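Local coordinates for protein glycosyl hydrolase family 88 (Pedobacter heparinus, PDB 3WIW) that probably removes the unsaturated uronic acid from the end of heparin-derived oligosaccharides, as an alpha6/alpha6-barrel hydrolase of glycosyl hydrolase family 88, at residues Ala146-Arg151 with Glu180-Ala185; Tyr253-Ser258 with Ile268-His273. All blocks are in the same frame, centred on the assembly; numbering follows the deposited sequence.

Contact 1. Residues Ala146-Arg151 with Glu180-Ala185; sequences ANLYAR and EYLYWA
L148 reaches across from helix 138-150 and lays its branched end against L182 and the ring of Y181 on helix 175-188. From CB, which points at the partner helix, the chain runs on with CG anti to the backbone N (chi1 -178°), and this carries the forked end across toward helix 175-188. CG itself lies 4.0 Å from CG of L182. Of the two methyls it carries, CD2 does the closest touching: it comes to 3.7 Å from CG of L182 and, at roughly a right angle to that, it meets CD2 of Y181 at 3.9 Å. The approach to that ring is oblique. Leucine suits such a place because its forked end can press on two neighbours at once without any polar group to satisfy.

L182 uses a different first torsion, CG anti to its carbonyl carbon, and its CD2 methyl lies 4.2 Å from CB of Y149. Only the root of the Y149 side chain takes part; its ring leads off to meet W194 of helix 192-208. Y181 does two jobs: a ring carbon meets L148, and its hydroxyl hydrogen-bonds to the carbonyl oxygen of L141, two turns earlier on helix 138-150, so the buried phenol is satisfied.

That bond ties the two helices just outside the segments; between the segments themselves there is none, and their axes stay 10.1 Å apart and cross at -118°. That separation needs long side chains to bridge it, which leucine and tyrosine supply. L148 also touches L117 of helix 117-132, so that three helices share this apolar patch. The contact thus joins helices of the alpha6/alpha6-barrel, with the L148 side chain in the neighbourhood of D116, the predicted nucleophile.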
loop_
_atom_site.group_PDB
_atom_site.type_symbol
_atom_site.label_atom_id
_atom_site.label_comp_id
_atom_site.label_asym_id
_atom_site.label_seq_id
_atom_site.Cartn_x
_atom_site.Cartn_y
_atom_site.Cartn_z
ATOM N N ALA A 146 7.236 -1.114 -18.749
ATOM C CA ALA A 146 7.730 -2.180 -19.611
ATOM C C ALA A 146 8.524 -3.182 -18.785
ATOM O O ALA A 146 8.411 -4.393 -18.988
ATOM C CB ALA A 146 8.590 -1.611 -20.737
ATOM N N ASN A 147 9.310 -2.691 -17.828
ATOM C CA ASN A 147 10.095 -3.589 -16.973
ATOM C C ASN A 147 9.235 -4.427 -16.034
ATOM O O ASN A 147 9.549 -5.586 -15.753
ATOM C CB ASN A 147 11.142 -2.799 -16.185
ATOM C CG ASN A 147 12.313 -2.374 -17.061
ATOM O OD1 ASN A 147 12.677 -3.078 -18.017
ATOM N ND2 ASN A 147 12.895 -1.217 -16.759
ATOM N N LEU A 148 8.135 -3.846 -15.570
ATOM C CA LEU A 148 7.221 -4.588 -14.723
ATOM C C LEU A 148 6.517 -5.678 -15.539
ATOM O O LEU A 148 6.438 -6.847 -15.122
ATOM C CB LEU A 148 6.215 -3.648 -14.076
ATOM C CG LEU A 148 5.224 -4.326 -13.123
ATOM C CD1 LEU A 148 5.944 -5.138 -12.041
ATOM C CD2 LEU A 148 4.335 -3.263 -12.480
ATOM N N TYR A 149 6.036 -5.312 -16.724
ATOM C CA TYR A 149 5.366 -6.267 -17.578
ATOM C C TYR A 149 6.298 -7.413 -17.972
ATOM O O TYR A 149 5.858 -8.552 -18.091
ATOM C CB TYR A 149 4.865 -5.576 -18.838
ATOM C CG TYR A 149 4.409 -6.525 -19.913
ATOM C CD1 TYR A 149 3.210 -7.236 -19.790
ATOM C CD2 TYR A 149 5.175 -6.716 -21.055
ATOM C CE1 TYR A 149 2.780 -8.099 -20.777
ATOM C CE2 TYR A 149 4.767 -7.568 -22.044
ATOM C CZ TYR A 149 3.565 -8.254 -21.911
ATOM O OH TYR A 149 3.185 -9.091 -22.947
ATOM N N ALA A 150 7.581 -7.116 -18.165
ATOM C CA ALA A 150 8.563 -8.155 -18.532
ATOM C C ALA A 150 8.602 -9.295 -17.511
ATOM O O ALA A 150 8.982 -10.417 -17.841
ATOM C CB ALA A 150 9.956 -7.562 -18.729
ATOM N N ARG A 151 8.209 -9.009 -16.271
ATOM C CA ARG A 151 8.222 -10.009 -15.206
ATOM C C ARG A 151 6.994 -10.934 -15.234
ATOM O O ARG A 151 6.957 -11.936 -14.512
ATOM C CB ARG A 151 8.377 -9.311 -13.852
ATOM C CG ARG A 151 9.674 -8.523 -13.744
ATOM C CD ARG A 151 9.949 -8.020 -12.320
ATOM N NE ARG A 151 10.051 -9.146 -11.365
ATOM C CZ ARG A 151 11.133 -9.922 -11.211
ATOM N NH1 ARG A 151 12.252 -9.663 -11.888
ATOM N NH2 ARG A 151 11.084 -10.957 -10.368
ATOM N N GLU A 180 -1.679 -1.937 -10.088
ATOM C CA GLU A 180 -2.322 -0.654 -10.383
ATOM C C GLU A 180 -1.518 0.088 -11.470
ATOM O O GLU A 180 -2.075 0.655 -12.422
ATOM C CB GLU A 180 -2.457 0.195 -9.117
ATOM C CG GLU A 180 -3.343 1.410 -9.394
ATOM C CD GLU A 180 -3.557 2.299 -8.202
ATOM O OE1 GLU A 180 -4.053 3.430 -8.384
ATOM O OE2 GLU A 180 -3.298 1.854 -7.077
ATOM N N TYR A 181 -0.199 0.071 -11.303
ATOM C CA TYR A 181 0.729 0.653 -12.260
ATOM C C TYR A 181 0.479 0.122 -13.672
ATOM O O TYR A 181 0.382 0.911 -14.634
ATOM C CB TYR A 181 2.138 0.315 -11.812
ATOM C CG TYR A 181 3.283 1.002 -12.560
ATOM C CD1 TYR A 181 3.094 2.042 -13.484
ATOM C CD2 TYR A 181 4.598 0.591 -12.288
ATOM C CE1 TYR A 181 4.210 2.639 -14.109
ATOM C CE2 TYR A 181 5.688 1.169 -12.875
ATOM C CZ TYR A 181 5.504 2.186 -13.787
ATOM O OH TYR A 181 6.624 2.747 -14.345
ATOM N N LEU A 182 0.327 -1.193 -13.827
ATOM C CA LEU A 182 0.119 -1.772 -15.152
ATOM C C LEU A 182 -1.267 -1.495 -15.709
ATOM O O LEU A 182 -1.396 -1.346 -16.927
ATOM C CB LEU A 182 0.366 -3.272 -15.144
ATOM C CG LEU A 182 1.801 -3.763 -15.146
ATOM C CD1 LEU A 182 1.819 -5.277 -15.302
ATOM C CD2 LEU A 182 2.579 -3.096 -16.264
ATOM N N TYR A 183 -2.313 -1.508 -14.882
ATOM C CA TYR A 183 -3.627 -1.130 -15.415
ATOM C C TYR A 183 -3.576 0.277 -16.005
ATOM O O TYR A 183 -4.055 0.527 -17.121
ATOM C CB TYR A 183 -4.703 -1.161 -14.342
ATOM C CG TYR A 183 -5.072 -2.517 -13.770
ATOM C CD1 TYR A 183 -5.434 -3.590 -14.585
ATOM C CD2 TYR A 183 -5.134 -2.700 -12.384
ATOM C CE1 TYR A 183 -5.801 -4.805 -14.023
ATOM C CE2 TYR A 183 -5.495 -3.914 -11.829
ATOM C CZ TYR A 183 -5.836 -4.957 -12.648
ATOM O OH TYR A 183 -6.214 -6.161 -12.096
ATOM N N TRP A 184 -2.964 1.195 -15.269
ATOM C CA TRP A 184 -2.843 2.579 -15.703
ATOM C C TRP A 184 -1.997 2.666 -16.969
ATOM O O TRP A 184 -2.384 3.302 -17.943
ATOM C CB TRP A 184 -2.223 3.449 -14.588
ATOM C CG TRP A 184 -1.853 4.803 -15.100
ATOM C CD1 TRP A 184 -2.681 5.880 -15.250
ATOM C CD2 TRP A 184 -0.567 5.201 -15.619
ATOM N NE1 TRP A 184 -1.976 6.926 -15.810
ATOM C CE2 TRP A 184 -0.681 6.536 -16.043
ATOM C CE3 TRP A 184 0.676 4.561 -15.726
ATOM C CZ2 TRP A 184 0.403 7.253 -16.583
ATOM C CZ3 TRP A 184 1.759 5.267 -16.270
ATOM C CH2 TRP A 184 1.610 6.597 -16.695
ATOM N N ALA A 185 -0.839 2.014 -16.966
ATOM C CA ALA A 185 0.104 2.127 -18.083
ATOM C C ALA A 185 -0.433 1.476 -19.359
ATOM O O ALA A 185 -0.224 1.985 -20.462
ATOM C CB ALA A 185 1.434 1.506 -17.692
#

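Contact 2. Residues Tyr253-Ser258 with Ile268-His273; sequences YGYTMS and IEHAEH
The ring of Y255 takes the edge of H270 on one of its faces, an edge-to-face (T-shaped) pair with centroids 4.8 Å apart and planes at 80°. The imidazole carbon CD2 of H270 makes the approach, standing 3.6 Å above the tyrosine plane and displaced toward the rim, nearest to CD2 of Y255. A C-H edge directed at an electron-rich phenol face is favourable, and a histidine can offer one. With its CG anti to the backbone N (chi1 -162°), H270 swings the imidazole over to the tyrosine. The Y255 hydroxyl hydrogen-bonds to the carbonyl oxygen of A202 on helix 192-208.

Beside the rings the helices come close, the axes of the two short segments approaching to 8.1 Å and running nearly antiparallel at 151°. The small side chain of A271 suits this close approach: its methyl CB lies 4.0 Å from CB of Y255 and 3.7 Å from OG1 of T256. The threonine hydroxyl is taken up by the carbonyl oxygen of L252 in its own helix, which lets a polar residue sit in this buried seam.

The loose side lies on the far flank of helix 265-279, where E269 and H273 are exposed and make no contact with residues 253-258; the H273 ring stacks instead on Y214. Replacing Y255 by an alanine would probably leave the H270 edge without its aromatic face and the A202 carbonyl without its phenol partner.

The pair forms a helical hairpin, with little chain between helix 245-262 and helix 265-279. Helix 192-208 packs against the ring side through M206, which touches both Y255 and H270; helix 175-188 reaches Y255 through L176, and helix 306-322 meets T256 through D318.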
loop_
_atom_site.group_PDB
_atom_site.type_symbol
_atom_site.label_atom_id
_atom_site.label_comp_id
_atom_site.label_asym_id
_atom_site.label_seq_id
_atom_site.Cartn_x
_atom_site.Cartn_y
_atom_site.Cartn_z
ATOM N N TYR A 253 -7.303 -4.463 -0.682
ATOM C CA TYR A 253 -7.026 -3.315 -1.522
ATOM C C TYR A 253 -6.855 -3.751 -2.985
ATOM O O TYR A 253 -7.379 -3.102 -3.891
ATOM C CB TYR A 253 -5.779 -2.631 -1.006
ATOM C CG TYR A 253 -5.492 -1.247 -1.525
ATOM C CD1 TYR A 253 -5.142 -1.033 -2.863
ATOM C CD2 TYR A 253 -5.518 -0.144 -0.669
ATOM C CE1 TYR A 253 -4.807 0.232 -3.332
ATOM C CE2 TYR A 253 -5.198 1.128 -1.129
ATOM C CZ TYR A 253 -4.829 1.306 -2.460
ATOM O OH TYR A 253 -4.469 2.554 -2.911
ATOM N N GLY A 254 -6.096 -4.829 -3.203
ATOM C CA GLY A 254 -5.790 -5.320 -4.541
ATOM C C GLY A 254 -7.069 -5.568 -5.338
ATOM O O GLY A 254 -7.122 -5.237 -6.533
ATOM N N TYR A 255 -8.094 -6.144 -4.705
ATOM C CA TYR A 255 -9.337 -6.475 -5.428
ATOM C C TYR A 255 -10.265 -5.278 -5.551
ATOM O O TYR A 255 -10.951 -5.155 -6.560
ATOM C CB TYR A 255 -10.021 -7.758 -4.879
ATOM C CG TYR A 255 -9.155 -8.913 -5.290
ATOM C CD1 TYR A 255 -9.177 -9.353 -6.609
ATOM C CD2 TYR A 255 -8.208 -9.459 -4.426
ATOM C CE1 TYR A 255 -8.335 -10.352 -7.051
ATOM C CE2 TYR A 255 -7.350 -10.452 -4.858
ATOM C CZ TYR A 255 -7.408 -10.882 -6.179
ATOM O OH TYR A 255 -6.533 -11.850 -6.591
ATOM N N THR A 256 -10.255 -4.387 -4.557
ATOM C CA THR A 256 -11.004 -3.141 -4.652
ATOM C C THR A 256 -10.470 -2.302 -5.824
ATOM O O THR A 256 -11.236 -1.830 -6.675
ATOM C CB THR A 256 -10.935 -2.386 -3.317
ATOM O OG1 THR A 256 -11.509 -3.211 -2.290
ATOM C CG2 THR A 256 -11.693 -1.090 -3.423
ATOM N N MET A 257 -9.147 -2.158 -5.882
ATOM C CA MET A 257 -8.487 -1.410 -6.949
ATOM C C MET A 257 -8.638 -2.130 -8.297
ATOM O O MET A 257 -8.871 -1.481 -9.330
ATOM C CB MET A 257 -7.025 -1.154 -6.559
ATOM C CG MET A 257 -6.135 -0.594 -7.658
ATOM S SD MET A 257 -5.455 -1.850 -8.791
ATOM C CE MET A 257 -4.450 -2.790 -7.638
ATOM N N SER A 258 -8.526 -3.462 -8.330
ATOM C CA SER A 258 -8.693 -4.178 -9.606
ATOM C C SER A 258 -10.107 -4.006 -10.124
ATOM O O SER A 258 -10.295 -3.890 -11.331
ATOM C CB SER A 258 -8.386 -5.661 -9.449
ATOM O OG SER A 258 -6.986 -5.880 -9.306
ATOM N N ILE A 268 -14.971 -7.327 -7.368
ATOM C CA ILE A 268 -15.706 -6.679 -6.280
ATOM C C ILE A 268 -16.343 -7.727 -5.358
ATOM O O ILE A 268 -16.372 -7.565 -4.132
ATOM C CB ILE A 268 -16.734 -5.616 -6.775
ATOM C CG1 ILE A 268 -17.195 -4.722 -5.619
ATOM C CG2 ILE A 268 -17.935 -6.256 -7.439
ATOM C CD1 ILE A 268 -18.134 -3.606 -6.076
ATOM N N GLU A 269 -16.840 -8.813 -5.942
ATOM C CA GLU A 269 -17.380 -9.898 -5.129
ATOM C C GLU A 269 -16.290 -10.436 -4.214
ATOM O O GLU A 269 -16.507 -10.647 -3.022
ATOM C CB GLU A 269 -17.926 -11.020 -6.011
ATOM C CG GLU A 269 -19.135 -10.619 -6.851
ATOM C CD GLU A 269 -19.405 -11.565 -8.022
ATOM O OE1 GLU A 269 -18.597 -12.496 -8.254
ATOM O OE2 GLU A 269 -20.428 -11.376 -8.710
ATOM N N HIS A 270 -15.098 -10.639 -4.763
ATOM C CA HIS A 270 -13.994 -11.153 -3.956
ATOM C C HIS A 270 -13.605 -10.150 -2.869
ATOM O O HIS A 270 -13.399 -10.529 -1.704
ATOM C CB HIS A 270 -12.815 -11.521 -4.837
ATOM C CG HIS A 270 -11.832 -12.432 -4.178
ATOM N ND1 HIS A 270 -12.159 -13.711 -3.771
ATOM C CD2 HIS A 270 -10.529 -12.255 -3.868
ATOM C CE1 HIS A 270 -11.094 -14.282 -3.241
ATOM N NE2 HIS A 270 -10.096 -13.413 -3.271
ATOM N N ALA A 271 -13.565 -8.869 -3.219
ATOM C CA ALA A 271 -13.288 -7.826 -2.244
ATOM C C ALA A 271 -14.276 -7.844 -1.071
ATOM O O ALA A 271 -13.871 -7.690 0.093
ATOM C CB ALA A 271 -13.241 -6.452 -2.891
ATOM N N GLU A 272 -15.559 -8.040 -1.366
ATOM C CA GLU A 272 -16.540 -8.075 -0.294
ATOM C C GLU A 272 -16.359 -9.295 0.603
ATOM O O GLU A 272 -16.555 -9.191 1.814
ATOM C CB GLU A 272 -17.973 -7.985 -0.835
ATOM C CG GLU A 272 -18.286 -6.623 -1.440
ATOM C CD GLU A 272 -19.775 -6.343 -1.469
ATOM O OE1 GLU A 272 -20.373 -6.523 -2.549
ATOM O OE2 GLU A 272 -20.344 -5.963 -0.405
ATOM N N HIS A 273 -15.991 -10.435 0.020
ATOM C CA HIS A 273 -15.715 -11.632 0.837
ATOM C C HIS A 273 -14.515 -11.403 1.755
ATOM O O HIS A 273 -14.558 -11.738 2.948
ATOM C CB HIS A 273 -15.476 -12.884 -0.022
ATOM C CG HIS A 273 -16.694 -13.379 -0.739
ATOM N ND1 HIS A 273 -17.887 -13.632 -0.096
ATOM C CD2 HIS A 273 -16.895 -13.702 -2.042
ATOM C CE1 HIS A 273 -18.773 -14.068 -0.971
ATOM N NE2 HIS A 273 -18.196 -14.117 -2.159
#

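In the fold
Contact 1 and contact 2 lie about 20 Å apart between centres and follow one another along the chain. They are joined directly, for helix 175-188 of contact 1 packs against helix 245-262 of contact 2: OH of Y183 is 2.9 Å from OG of S258, a probable hydrogen bond, and SD of M257 lies 3.6 Å from CB of E180. Between side chains, L148 is about 7 Å from D116, the predicted nucleophile, and Y255 about 8 Å from W250, predicted to bind substrate, while L148 and Y255 each lie about 11 Å from D174, the predicted proton donor. A bound buffer molecule, EPE, sits about 10 Å from the L148 side chain.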